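Local coordinates for Serine/threonine protein kinase (Mycobacterium tuberculosis, PDB 4ESQ) that probably phosphorylates proteins on serine and threonine with ATP through its kinase domain, and is seen here as its extracellular sensor domain, at residues E7-L10 against S11-L14; S18-N21 against A22-S26; P60-G64 against T65-A69; F102-T105 against S106-K109; Y174-T177 against N178-G181. One frame throughout, in Å; residues are numbered along the deposited sequence.

Contact 1: E7-L10 against S11-L14; sequences EERL and SALL
Arg9 lays its guanidinium flat against the methyl group of Ala12. The evidence is the position of Ala12 CB, 3.5 Å above the guanidinium plane of Arg9 and over its centre, with Arg9 CZ 3.6 Å from Ala12 CB. Two successive bends in the arginine chain (chi2 -73°, chi3 -65°) fold it back along the following turn. The methyl thus covers a face of the group, while the side-chain carboxylate of Glu194, the last residue, meets the charge through a salt bridge from OE1 to Arg9 NH2. Leu10 and Leu13 approach on a different side of the backbone, their chains set at a slant to one another, and meet by one branch each: Leu10 CD2 lies 4.0 Å from Leu13 CD1. Leu13 also brings its CB to within 3.3 Å of Leu10 O. Leu10 O also accepts from Leu13 N at 2.9 Å (158° at the hydrogen); the bond from Ala12 N to Arg9 O is weak. Solvent completes the polar side. One water, 2.6 Å from Ser11 OG, donates to Glu8 O, and a second accepts from Ser11 N at 2.9 Å while donating weakly to the same carbonyl. Leu10 and Leu14 face the sheet: Leu10 rests on Val90 and Ala92, and Leu14 on Gln88 and Val90, all in strand 84-92. Leu13 touches Glu194. With its bonds reaching three residues along the chain, the segment has the character of successive 3-10-like turns, here laid over the antiparallel sheet ahead of helix 17-24.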
loop_
_atom_site.group_PDB
_atom_site.type_symbol
_atom_site.label_atom_id
_atom_site.label_comp_id
_atom_site.label_asym_id
_atom_site.label_seq_id
_atom_site.Cartn_x
_atom_site.Cartn_y
_atom_site.Cartn_z
ATOM N N GLU A 7 14.953 12.388 1.190
ATOM C CA GLU A 7 13.637 12.458 1.821
ATOM C C GLU A 7 12.768 13.481 1.124
ATOM O O GLU A 7 11.558 13.290 0.978
ATOM C CB GLU A 7 13.749 12.864 3.295
ATOM C CG GLU A 7 14.242 11.788 4.244
ATOM C CD GLU A 7 14.375 12.306 5.672
ATOM O OE1 GLU A 7 13.581 13.193 6.068
ATOM O OE2 GLU A 7 15.282 11.833 6.391
ATOM N N GLU A 8 13.386 14.579 0.698
ATOM C CA GLU A 8 12.629 15.691 0.142
ATOM C C GLU A 8 12.121 15.425 -1.274
ATOM O O GLU A 8 11.355 16.220 -1.825
ATOM C CB GLU A 8 13.450 16.986 0.209
ATOM C CG GLU A 8 14.739 16.937 -0.579
ATOM C CD GLU A 8 15.957 16.753 0.300
ATOM O OE1 GLU A 8 15.884 16.007 1.306
ATOM O OE2 GLU A 8 16.993 17.363 -0.025
ATOM N N ARG A 9 12.516 14.291 -1.847
ATOM C CA ARG A 9 12.104 13.940 -3.204
ATOM C C ARG A 9 11.021 12.870 -3.235
ATOM O O ARG A 9 10.616 12.438 -4.309
ATOM C CB ARG A 9 13.307 13.479 -4.031
ATOM C CG ARG A 9 14.202 14.630 -4.523
ATOM C CD ARG A 9 13.556 15.425 -5.653
ATOM N NE ARG A 9 13.388 14.602 -6.851
ATOM C CZ ARG A 9 12.695 14.966 -7.928
ATOM N NH1 ARG A 9 12.086 16.150 -7.972
ATOM N NH2 ARG A 9 12.606 14.135 -8.963
ATOM N N LEU A 10 10.547 12.454 -2.061
ATOM C CA LEU A 10 9.565 11.383 -1.991
ATOM C C LEU A 10 8.282 11.703 -2.760
ATOM O O LEU A 10 7.774 10.849 -3.480
ATOM C CB LEU A 10 9.242 11.016 -0.540
ATOM C CG LEU A 10 10.310 10.237 0.237
ATOM C CD1 LEU A 10 9.869 10.001 1.695
ATOM C CD2 LEU A 10 10.615 8.914 -0.437
ATOM N N SER A 11 7.777 12.928 -2.636
ATOM C CA SER A 11 6.500 13.261 -3.272
ATOM C C SER A 11 6.575 13.147 -4.794
ATOM O O SER A 11 5.566 12.871 -5.459
ATOM C CB SER A 11 6.007 14.652 -2.858
ATOM O OG SER A 11 6.765 15.678 -3.469
ATOM N N ALA A 12 7.771 13.349 -5.338
ATOM C CA ALA A 12 7.977 13.265 -6.786
ATOM C C ALA A 12 7.887 11.828 -7.300
ATOM O O ALA A 12 7.846 11.606 -8.514
ATOM C CB ALA A 12 9.315 13.879 -7.168
ATOM N N LEU A 13 7.845 10.858 -6.384
ATOM C CA LEU A 13 7.769 9.440 -6.767
ATOM C C LEU A 13 6.339 8.909 -6.910
ATOM O O LEU A 13 6.112 7.851 -7.513
ATOM C CB LEU A 13 8.528 8.570 -5.760
ATOM C CG LEU A 13 9.964 8.987 -5.459
ATOM C CD1 LEU A 13 10.535 8.088 -4.381
ATOM C CD2 LEU A 13 10.825 8.934 -6.716
ATOM N N LEU A 14 5.370 9.626 -6.357
ATOM C CA LEU A 14 3.991 9.172 -6.419
ATOM C C LEU A 14 3.417 9.348 -7.822
ATOM O O LEU A 14 3.965 10.088 -8.645
ATOM C CB LEU A 14 3.130 9.900 -5.382
ATOM C CG LEU A 14 3.575 9.726 -3.925
ATOM C CD1 LEU A 14 2.634 10.473 -2.996
ATOM C CD2 LEU A 14 3.662 8.253 -3.527
HETATM O O HOH W 1 8.813 15.045 -0.966
HETATM O O HOH W 2 9.310 15.893 -4.107
#

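Contact 2: S18-N21 against A22-S26; sequences SEVN and AVMGS
Asn21 O is gripped by two backbone amides at the end of the helix. Ser26 N donates at 2.9 Å to Asn21 O and almost in line with its hydrogen (171°), whereas Gly25 N, at a similar separation from that oxygen, is bent to 124° and counts as weak. Before this point the helix is regular, as the bond from Ala22 N to Ser18 O (2.9 Å) illustrates. At Gly25 the backbone turns left-handed, with phi 80°, where a side chain would be jammed against the preceding carbonyl oxygen. A positive-phi glycine combined with the six-to-one bond from Ser26 N to Asn21 O is the hallmark of a Schellman-type helix C-terminus; here it brings helix 17-24 to a stop and sends the chain away toward strand 30-31. The reversal folds Ser26 back over the side chain of Asn21, so that Ser26 O comes 3.2 Å from Asn21 CB. Their polar ends also meet, with Ser26 OG 3.4 Å from Asn21 OD1, yet each has other partners. Asn21 OD1 accepts from Met29 N, and Ser26 OG bonds to Glu77 OE2 and Ser28 N, so the two side chains tie the helix end to the loop that follows and to Glu77. On the inward side Met24 sets its CG 3.4 Å from Val20 O, with CG1 of Val20 lying farther off. Bends at the second and third torsions then carry the thioether away from the helix, toward His84 and Val86 of strand 84-92 and toward Gln179. Val23, beside it, packs against Ile183 and Lys186 of helix 179-192.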
loop_
_atom_site.group_PDB
_atom_site.type_symbol
_atom_site.label_atom_id
_atom_site.label_comp_id
_atom_site.label_asym_id
_atom_site.label_seq_id
_atom_site.Cartn_x
_atom_site.Cartn_y
_atom_site.Cartn_z
ATOM N N SER A 18 -3.475 11.767 -13.552
ATOM C CA SER A 18 -3.674 11.043 -14.802
ATOM C C SER A 18 -3.248 9.592 -14.660
ATOM O O SER A 18 -3.956 8.679 -15.081
ATOM C CB SER A 18 -2.897 11.689 -15.950
ATOM O OG SER A 18 -2.934 10.857 -17.101
ATOM N N GLU A 19 -2.085 9.383 -14.055
ATOM C CA GLU A 19 -1.548 8.044 -13.913
ATOM C C GLU A 19 -2.437 7.152 -13.047
ATOM O O GLU A 19 -2.628 5.988 -13.367
ATOM C CB GLU A 19 -0.122 8.100 -13.359
ATOM C CG GLU A 19 0.871 8.768 -14.313
ATOM C CD GLU A 19 2.224 9.058 -13.676
ATOM O OE1 GLU A 19 2.271 9.502 -12.512
ATOM O OE2 GLU A 19 3.255 8.855 -14.352
ATOM N N VAL A 20 -2.961 7.694 -11.949
ATOM C CA VAL A 20 -3.847 6.932 -11.073
ATOM C C VAL A 20 -5.142 6.566 -11.798
ATOM O O VAL A 20 -5.580 5.411 -11.777
ATOM C CB VAL A 20 -4.179 7.710 -9.792
ATOM C CG1 VAL A 20 -5.201 6.920 -8.943
ATOM C CG2 VAL A 20 -2.916 7.973 -9.003
ATOM N N ASN A 21 -5.750 7.561 -12.437
ATOM C CA ASN A 21 -6.952 7.345 -13.236
ATOM C C ASN A 21 -6.747 6.265 -14.285
ATOM O O ASN A 21 -7.589 5.386 -14.453
ATOM C CB ASN A 21 -7.363 8.637 -13.944
ATOM C CG ASN A 21 -8.260 9.520 -13.098
ATOM O OD1 ASN A 21 -9.089 9.039 -12.315
ATOM N ND2 ASN A 21 -8.123 10.834 -13.284
ATOM N N ALA A 22 -5.618 6.336 -14.985
ATOM C CA ALA A 22 -5.331 5.413 -16.076
ATOM C C ALA A 22 -5.219 3.975 -15.586
ATOM O O ALA A 22 -5.711 3.052 -16.233
ATOM C CB ALA A 22 -4.048 5.832 -16.804
ATOM N N VAL A 23 -4.575 3.777 -14.443
ATOM C CA VAL A 23 -4.438 2.424 -13.917
ATOM C C VAL A 23 -5.803 1.900 -13.475
ATOM O O VAL A 23 -6.160 0.745 -13.746
ATOM C CB VAL A 23 -3.430 2.352 -12.747
ATOM C CG1 VAL A 23 -3.552 1.005 -12.008
ATOM C CG2 VAL A 23 -2.007 2.569 -13.252
ATOM N N MET A 24 -6.578 2.756 -12.823
ATOM C CA MET A 24 -7.814 2.319 -12.179
ATOM C C MET A 24 -9.015 2.236 -13.124
ATOM O O MET A 24 -10.047 1.668 -12.767
ATOM C CB MET A 24 -8.164 3.218 -10.982
ATOM C CG MET A 24 -7.180 3.144 -9.808
ATOM S SD MET A 24 -6.729 1.465 -9.301
ATOM C CE MET A 24 -8.279 0.898 -8.614
ATOM N N GLY A 25 -8.890 2.800 -14.322
ATOM C CA GLY A 25 -10.011 2.800 -15.242
ATOM C C GLY A 25 -11.016 3.890 -14.923
ATOM O O GLY A 25 -12.224 3.709 -15.086
ATOM N N SER A 26 -10.511 5.031 -14.470
ATOM C CA SER A 26 -11.351 6.168 -14.106
ATOM C C SER A 26 -10.916 7.415 -14.865
ATOM O O SER A 26 -9.860 7.430 -15.489
ATOM C CB SER A 26 -11.248 6.419 -12.595
ATOM O OG SER A 26 -12.081 7.486 -12.181
#

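Contact 3: P60-G64 against T65-A69; sequences PVYAG and TGYTA
Tyr62 and Thr65 hold the tight part of this turn. Tyr62 O accepts twice from the same residue: from Thr65 OG1 at 2.7 Å and from Thr65 N at 3.1 Å. The two donors come in differently, the hydroxyl tilted only 15° from the carbonyl plane and the amide well above it. The threonine hydroxyl can reach back because OG1 stands between its backbone N and carbonyl carbon (chi1 63°), a setting that also places the methyl close, with Thr65 CG2 3.2 Å from Tyr62 O. Tyr67 adds a third approach: its CD1 comes 3.5 Å from Tyr62 O, the oxygen lying at the ring edge near its plane. The same ring brushes Tyr62, the first residue of the turn, Tyr62 CB to Tyr67 CD1 being 4.0 Å. The opposite part of the loop is loose. Ala63 and Gly64, the central pair of a type II beta turn, are exposed, and Ala63 directs its methyl away from the segment 65-69. Gly64 takes a phi of 83°, as the third position of such a turn favours. The turn follows helix 59-62 and precedes strand 69-76. On its inward side, Tyr62 stacks on Phe102 of helix 96-111 and hydrogen-bonds through OH to Asp168 OD2 in strand 165-173, while both tyrosines lean on Val91 of strand 84-92.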
loop_
_atom_site.group_PDB
_atom_site.type_symbol
_atom_site.label_atom_id
_atom_site.label_comp_id
_atom_site.label_asym_id
_atom_site.label_seq_id
_atom_site.Cartn_x
_atom_site.Cartn_y
_atom_site.Cartn_z
ATOM N N PRO A 60 2.020 0.890 13.693
ATOM C CA PRO A 60 2.468 -0.319 14.406
ATOM C C PRO A 60 3.313 -1.242 13.528
ATOM O O PRO A 60 4.113 -2.045 14.013
ATOM C CB PRO A 60 1.154 -1.012 14.781
ATOM C CG PRO A 60 0.154 0.083 14.839
ATOM C CD PRO A 60 0.555 1.036 13.741
ATOM N N VAL A 61 3.132 -1.116 12.224
ATOM C CA VAL A 61 3.856 -1.935 11.270
ATOM C C VAL A 61 5.258 -1.373 11.015
ATOM O O VAL A 61 6.231 -2.123 10.962
ATOM C CB VAL A 61 3.070 -2.039 9.956
ATOM C CG1 VAL A 61 3.858 -2.838 8.913
ATOM C CG2 VAL A 61 1.686 -2.665 10.218
ATOM N N TYR A 62 5.358 -0.054 10.866
ATOM C CA TYR A 62 6.640 0.576 10.532
ATOM C C TYR A 62 7.476 0.990 11.743
ATOM O O TYR A 62 8.667 1.307 11.614
ATOM C CB TYR A 62 6.405 1.803 9.654
ATOM C CG TYR A 62 6.192 1.500 8.186
ATOM C CD1 TYR A 62 7.265 1.480 7.306
ATOM C CD2 TYR A 62 4.918 1.269 7.671
ATOM C CE1 TYR A 62 7.085 1.225 5.961
ATOM C CE2 TYR A 62 4.735 1.002 6.322
ATOM C CZ TYR A 62 5.827 0.998 5.475
ATOM O OH TYR A 62 5.668 0.733 4.142
ATOM N N ALA A 63 6.846 1.033 12.912
ATOM C CA ALA A 63 7.555 1.417 14.125
ATOM C C ALA A 63 8.772 0.519 14.322
ATOM O O ALA A 63 8.681 -0.705 14.208
ATOM C CB ALA A 63 6.635 1.336 15.322
ATOM N N GLY A 64 9.919 1.133 14.600
ATOM C CA GLY A 64 11.129 0.374 14.866
ATOM C C GLY A 64 11.923 -0.089 13.651
ATOM O O GLY A 64 12.987 -0.686 13.801
ATOM N N THR A 65 11.426 0.183 12.448
ATOM C CA THR A 65 12.081 -0.300 11.228
ATOM C C THR A 65 13.189 0.600 10.693
ATOM O O THR A 65 13.891 0.230 9.744
ATOM C CB THR A 65 11.073 -0.458 10.090
ATOM O OG1 THR A 65 10.522 0.830 9.782
ATOM C CG2 THR A 65 9.962 -1.425 10.495
ATOM N N GLY A 66 13.333 1.790 11.266
ATOM C CA GLY A 66 14.390 2.694 10.847
ATOM C C GLY A 66 14.018 3.651 9.725
ATOM O O GLY A 66 14.867 4.414 9.249
ATOM N N TYR A 67 12.752 3.640 9.313
ATOM C CA TYR A 67 12.321 4.544 8.255
ATOM C C TYR A 67 12.555 5.992 8.688
ATOM O O TYR A 67 12.501 6.309 9.873
ATOM C CB TYR A 67 10.847 4.324 7.906
ATOM C CG TYR A 67 9.878 4.980 8.862
ATOM C CD1 TYR A 67 9.447 4.319 10.007
ATOM C CD2 TYR A 67 9.380 6.255 8.613
ATOM C CE1 TYR A 67 8.560 4.919 10.890
ATOM C CE2 TYR A 67 8.487 6.863 9.492
ATOM C CZ TYR A 67 8.087 6.186 10.631
ATOM O OH TYR A 67 7.194 6.762 11.514
ATOM N N THR A 68 12.816 6.865 7.726
ATOM C CA THR A 68 13.111 8.258 8.048
ATOM C C THR A 68 12.002 9.216 7.624
ATOM O O THR A 68 11.859 10.307 8.192
ATOM C CB THR A 68 14.440 8.687 7.423
ATOM O OG1 THR A 68 14.371 8.525 6.000
ATOM C CG2 THR A 68 15.568 7.816 7.969
ATOM N N ALA A 69 11.218 8.815 6.626
ATOM C CA ALA A 69 10.178 9.690 6.104
ATOM C C ALA A 69 9.176 8.893 5.286
ATOM O O ALA A 69 9.505 7.850 4.742
ATOM C CB ALA A 69 10.787 10.802 5.259
#

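Contact 4: F102-T105 against S106-K109; sequences FVQT and SADK
Ser106 packs its side chain between the backbone and the ring of Phe102, one turn earlier in the helix. Its OG lies 3.5 Å above the ring plane of Phe102, displaced toward the rim, with Phe102 CZ among the nearest ring atoms. The ring is in place for this because Phe102 CG is anti to its own backbone N (chi1 174°), which lets the far end of the phenyl group come back toward the following turn. Ser106 OG is also 3.0 Å from Phe102 O, a possible second bond to a carbonyl that already receives Ser106 N at 2.9 Å, but not settled, since the proton has another acceptor within reach. Thr105 meets Lys109 by its methyl: Thr105 CG2 lies 4.0 Å from Lys109 CE, the two side chains running alongside and pointing the same way. The extended lysine chain thus brings CE alongside the methyl, while NZ makes a long, weak ion pair with Asp49 OD1. The backbone bond from Lys109 N to Thr105 O (3.0 Å) joins the same two residues. Ala107 sets its CB 3.5 Å from Gln104 O and, together with Ser106, touches Ile141 of strand 141-147. Phe102, Val103 and Ser106 all reach Met159 of strand 154-162, which places this helical face on the sheet. The buried serine is therefore a hydroxyl among apolar neighbours such as Phe102, Met159 and Ile141, and its polarity is probably absorbed within its own helix, by Phe102 O and the neighbouring ring, while Asp108 is exposed.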
loop_
_atom_site.group_PDB
_atom_site.type_symbol
_atom_site.label_atom_id
_atom_site.label_comp_id
_atom_site.label_asym_id
_atom_site.label_seq_id
_atom_site.Cartn_x
_atom_site.Cartn_y
_atom_site.Cartn_z
ATOM N N PHE A 102 12.787 -4.522 5.505
ATOM C CA PHE A 102 11.386 -4.288 5.834
ATOM C C PHE A 102 10.441 -5.037 4.895
ATOM O O PHE A 102 9.425 -5.572 5.330
ATOM C CB PHE A 102 11.029 -2.795 5.852
ATOM C CG PHE A 102 9.557 -2.552 6.054
ATOM C CD1 PHE A 102 8.978 -2.739 7.302
ATOM C CD2 PHE A 102 8.745 -2.191 4.992
ATOM C CE1 PHE A 102 7.612 -2.551 7.490
ATOM C CE2 PHE A 102 7.386 -1.993 5.168
ATOM C CZ PHE A 102 6.812 -2.170 6.417
ATOM N N VAL A 103 10.772 -5.073 3.608
ATOM C CA VAL A 103 9.948 -5.816 2.664
ATOM C C VAL A 103 10.031 -7.313 2.946
ATOM O O VAL A 103 9.035 -8.024 2.836
ATOM C CB VAL A 103 10.320 -5.511 1.192
ATOM C CG1 VAL A 103 9.424 -6.290 0.236
ATOM C CG2 VAL A 103 10.200 -4.029 0.918
ATOM N N GLN A 104 11.205 -7.794 3.339
ATOM C CA GLN A 104 11.335 -9.201 3.689
ATOM C C GLN A 104 10.464 -9.519 4.903
ATOM O O GLN A 104 9.770 -10.542 4.940
ATOM C CB GLN A 104 12.795 -9.557 3.968
ATOM C CG GLN A 104 12.997 -11.039 4.186
ATOM C CD GLN A 104 12.741 -11.833 2.923
ATOM O OE1 GLN A 104 13.285 -11.524 1.858
ATOM N NE2 GLN A 104 11.902 -12.859 3.027
ATOM N N THR A 105 10.486 -8.635 5.897
ATOM C CA THR A 105 9.652 -8.833 7.071
ATOM C C THR A 105 8.196 -8.845 6.649
ATOM O O THR A 105 7.417 -9.680 7.102
ATOM C CB THR A 105 9.873 -7.740 8.120
ATOM O OG1 THR A 105 11.156 -7.919 8.732
ATOM C CG2 THR A 105 8.809 -7.815 9.190
ATOM N N SER A 106 7.823 -7.900 5.790
ATOM C CA SER A 106 6.442 -7.843 5.322
ATOM C C SER A 106 6.047 -9.144 4.637
ATOM O O SER A 106 4.959 -9.668 4.862
ATOM C CB SER A 106 6.231 -6.652 4.390
ATOM O OG SER A 106 6.427 -5.440 5.092
ATOM N N ALA A 107 6.932 -9.670 3.800
ATOM C CA ALA A 107 6.657 -10.932 3.135
ATOM C C ALA A 107 6.386 -12.051 4.154
ATOM O O ALA A 107 5.457 -12.844 3.974
ATOM C CB ALA A 107 7.787 -11.304 2.189
ATOM N N ASP A 108 7.180 -12.116 5.227
ATOM C CA ASP A 108 6.918 -13.112 6.278
ATOM C C ASP A 108 5.543 -12.959 6.898
ATOM O O ASP A 108 4.839 -13.945 7.119
ATOM C CB ASP A 108 7.940 -13.058 7.418
ATOM C CG ASP A 108 7.430 -13.773 8.694
ATOM O OD1 ASP A 108 7.478 -15.025 8.749
ATOM O OD2 ASP A 108 6.963 -13.093 9.643
ATOM N N LYS A 109 5.171 -11.723 7.207
ATOM C CA LYS A 109 3.894 -11.490 7.851
ATOM C C LYS A 109 2.746 -11.781 6.892
ATOM O O LYS A 109 1.766 -12.418 7.279
ATOM C CB LYS A 109 3.800 -10.068 8.405
ATOM C CG LYS A 109 4.788 -9.811 9.558
ATOM C CD LYS A 109 4.664 -8.397 10.103
ATOM C CE LYS A 109 5.464 -8.237 11.392
ATOM N NZ LYS A 109 5.352 -6.856 11.954
#

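Contact 5: Y174-T177 against N178-G181; sequences YQIT and NQAG
From Gln175 to Asn178 the backbone has no regular structure, Ile176 being extended (psi 131°), and it turns helical at Gln179. The amide of Gln179 folds back over this approach and grips it at two points. Gln179 OE1 accepts from Thr177 N at 2.8 Å, the donor lying in the carbonyl plane on a lone pair. Gln179 NE2 donates to Gln175 O at 3.0 Å and close to straight (165°), with that oxygen near the amide plane of Gln179 but the nitrogen standing above the carbonyl plane of Gln175. A bend at the second torsion (chi2 88°) returns the amide to the preceding chain, and the two bonds fix its rotation, since oxygen and nitrogen could not exchange places without setting like against like. The bonded groups flank Ile176, whose backbone passes beside the amide with Ile176 CA 3.4 Å from Gln179 OE1. The isoleucine chain crosses the glutamine at a slant, and its CD1 sits over one face of the amide, 3.7 Å from Gln179 OE1. Both buried side chains also touch Met24 of helix 17-24. Thr177 points its hydroxyl to the same region, OG1 being 2.9 Å from Asn178 N. At the helix start Asn178 holds the N-cap position, with its OD1 taken by Gln156 NE2. Gln156 OE1 in turn accepts from Gly181 N and, weakly, from Ala180 N. This is a helix N-terminus whose first amides are met by Gln156 of strand 154-162, while Gln179 ties down the loop before it, where strand 165-173 hands over to the C-terminal helix 179-192.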
loop_
_atom_site.group_PDB
_atom_site.type_symbol
_atom_site.label_atom_id
_atom_site.label_comp_id
_atom_site.label_asym_id
_atom_site.label_seq_id
_atom_site.Cartn_x
_atom_site.Cartn_y
_atom_site.Cartn_z
ATOM N N TYR A 174 -14.201 -2.720 -7.546
ATOM C CA TYR A 174 -15.012 -3.908 -7.797
ATOM C C TYR A 174 -14.389 -4.847 -8.832
ATOM O O TYR A 174 -14.825 -5.993 -8.973
ATOM C CB TYR A 174 -16.408 -3.512 -8.271
ATOM C CG TYR A 174 -17.253 -2.846 -7.222
ATOM C CD1 TYR A 174 -17.985 -3.604 -6.314
ATOM C CD2 TYR A 174 -17.336 -1.463 -7.141
ATOM C CE1 TYR A 174 -18.766 -3.003 -5.348
ATOM C CE2 TYR A 174 -18.124 -0.853 -6.175
ATOM C CZ TYR A 174 -18.834 -1.632 -5.285
ATOM O OH TYR A 174 -19.620 -1.050 -4.318
ATOM N N GLN A 175 -13.384 -4.361 -9.555
ATOM C CA GLN A 175 -12.758 -5.117 -10.637
ATOM C C GLN A 175 -11.256 -5.191 -10.468
ATOM O O GLN A 175 -10.508 -4.885 -11.400
ATOM C CB GLN A 175 -13.048 -4.465 -11.993
ATOM C CG GLN A 175 -14.430 -4.711 -12.532
ATOM C CD GLN A 175 -14.633 -4.092 -13.905
ATOM O OE1 GLN A 175 -14.202 -2.973 -14.163
ATOM N NE2 GLN A 175 -15.289 -4.823 -14.792
ATOM N N ILE A 176 -10.814 -5.587 -9.283
ATOM C CA ILE A 176 -9.393 -5.638 -8.987
ATOM C C ILE A 176 -8.745 -6.899 -9.546
ATOM O O ILE A 176 -9.251 -8.005 -9.349
ATOM C CB ILE A 176 -9.147 -5.569 -7.464
ATOM C CG1 ILE A 176 -9.582 -4.207 -6.902
ATOM C CG2 ILE A 176 -7.688 -5.856 -7.137
ATOM C CD1 ILE A 176 -8.841 -3.015 -7.486
ATOM N N THR A 177 -7.629 -6.723 -10.251
ATOM C CA THR A 177 -6.786 -7.845 -10.636
ATOM C C THR A 177 -5.341 -7.582 -10.255
ATOM O O THR A 177 -4.792 -8.286 -9.422
ATOM C CB THR A 177 -6.876 -8.182 -12.134
ATOM O OG1 THR A 177 -6.700 -6.995 -12.909
ATOM C CG2 THR A 177 -8.236 -8.813 -12.457
ATOM N N ASN A 178 -4.731 -6.563 -10.849
ATOM C CA ASN A 178 -3.345 -6.240 -10.510
ATOM C C ASN A 178 -3.050 -4.735 -10.499
ATOM O O ASN A 178 -1.924 -4.319 -10.771
ATOM C CB ASN A 178 -2.375 -6.971 -11.456
ATOM C CG ASN A 178 -0.938 -6.957 -10.957
ATOM O OD1 ASN A 178 -0.673 -7.179 -9.773
ATOM N ND2 ASN A 178 0.005 -6.701 -11.867
ATOM N N GLN A 179 -4.045 -3.917 -10.168
ATOM C CA GLN A 179 -3.849 -2.465 -10.182
ATOM C C GLN A 179 -2.758 -1.980 -9.212
ATOM O O GLN A 179 -1.996 -1.060 -9.524
ATOM C CB GLN A 179 -5.165 -1.731 -9.903
ATOM C CG GLN A 179 -6.192 -1.806 -11.040
ATOM C CD GLN A 179 -7.090 -3.029 -10.944
ATOM O OE1 GLN A 179 -6.729 -4.033 -10.327
ATOM N NE2 GLN A 179 -8.266 -2.949 -11.558
ATOM N N ALA A 180 -2.680 -2.590 -8.037
ATOM C CA ALA A 180 -1.673 -2.175 -7.070
ATOM C C ALA A 180 -0.280 -2.604 -7.547
ATOM O O ALA A 180 0.704 -1.882 -7.365
ATOM C CB ALA A 180 -1.984 -2.729 -5.695
ATOM N N GLY A 181 -0.205 -3.782 -8.161
ATOM C CA GLY A 181 1.042 -4.220 -8.755
ATOM C C GLY A 181 1.481 -3.252 -9.837
ATOM O O GLY A 181 2.670 -2.953 -9.961
#

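How the contacts relate
Along the chain the five contacts come in order, each closing before the next opens, and all lie in the extracellular domain. They border one antiparallel sheet. Contacts 2 and 5, with centres 11 Å apart, meet where helices 17-24 and 179-192 pack together, Met24 SD lying 3.6 Å from Gln179 CB. Contacts 3 and 4, 13 Å between centres, pack directly through Phe102, joining the turn after helix 59-62 to helix 96-111, and contacts 2 and 3 stand 29 Å apart on opposite sides of the chain's centre. Contact 1 links the groups, touching Thr68 and Ala69 of contact 3 and reaching Glu19 of contact 2 through Leu14. All belong to helices and turns packed about that sheet.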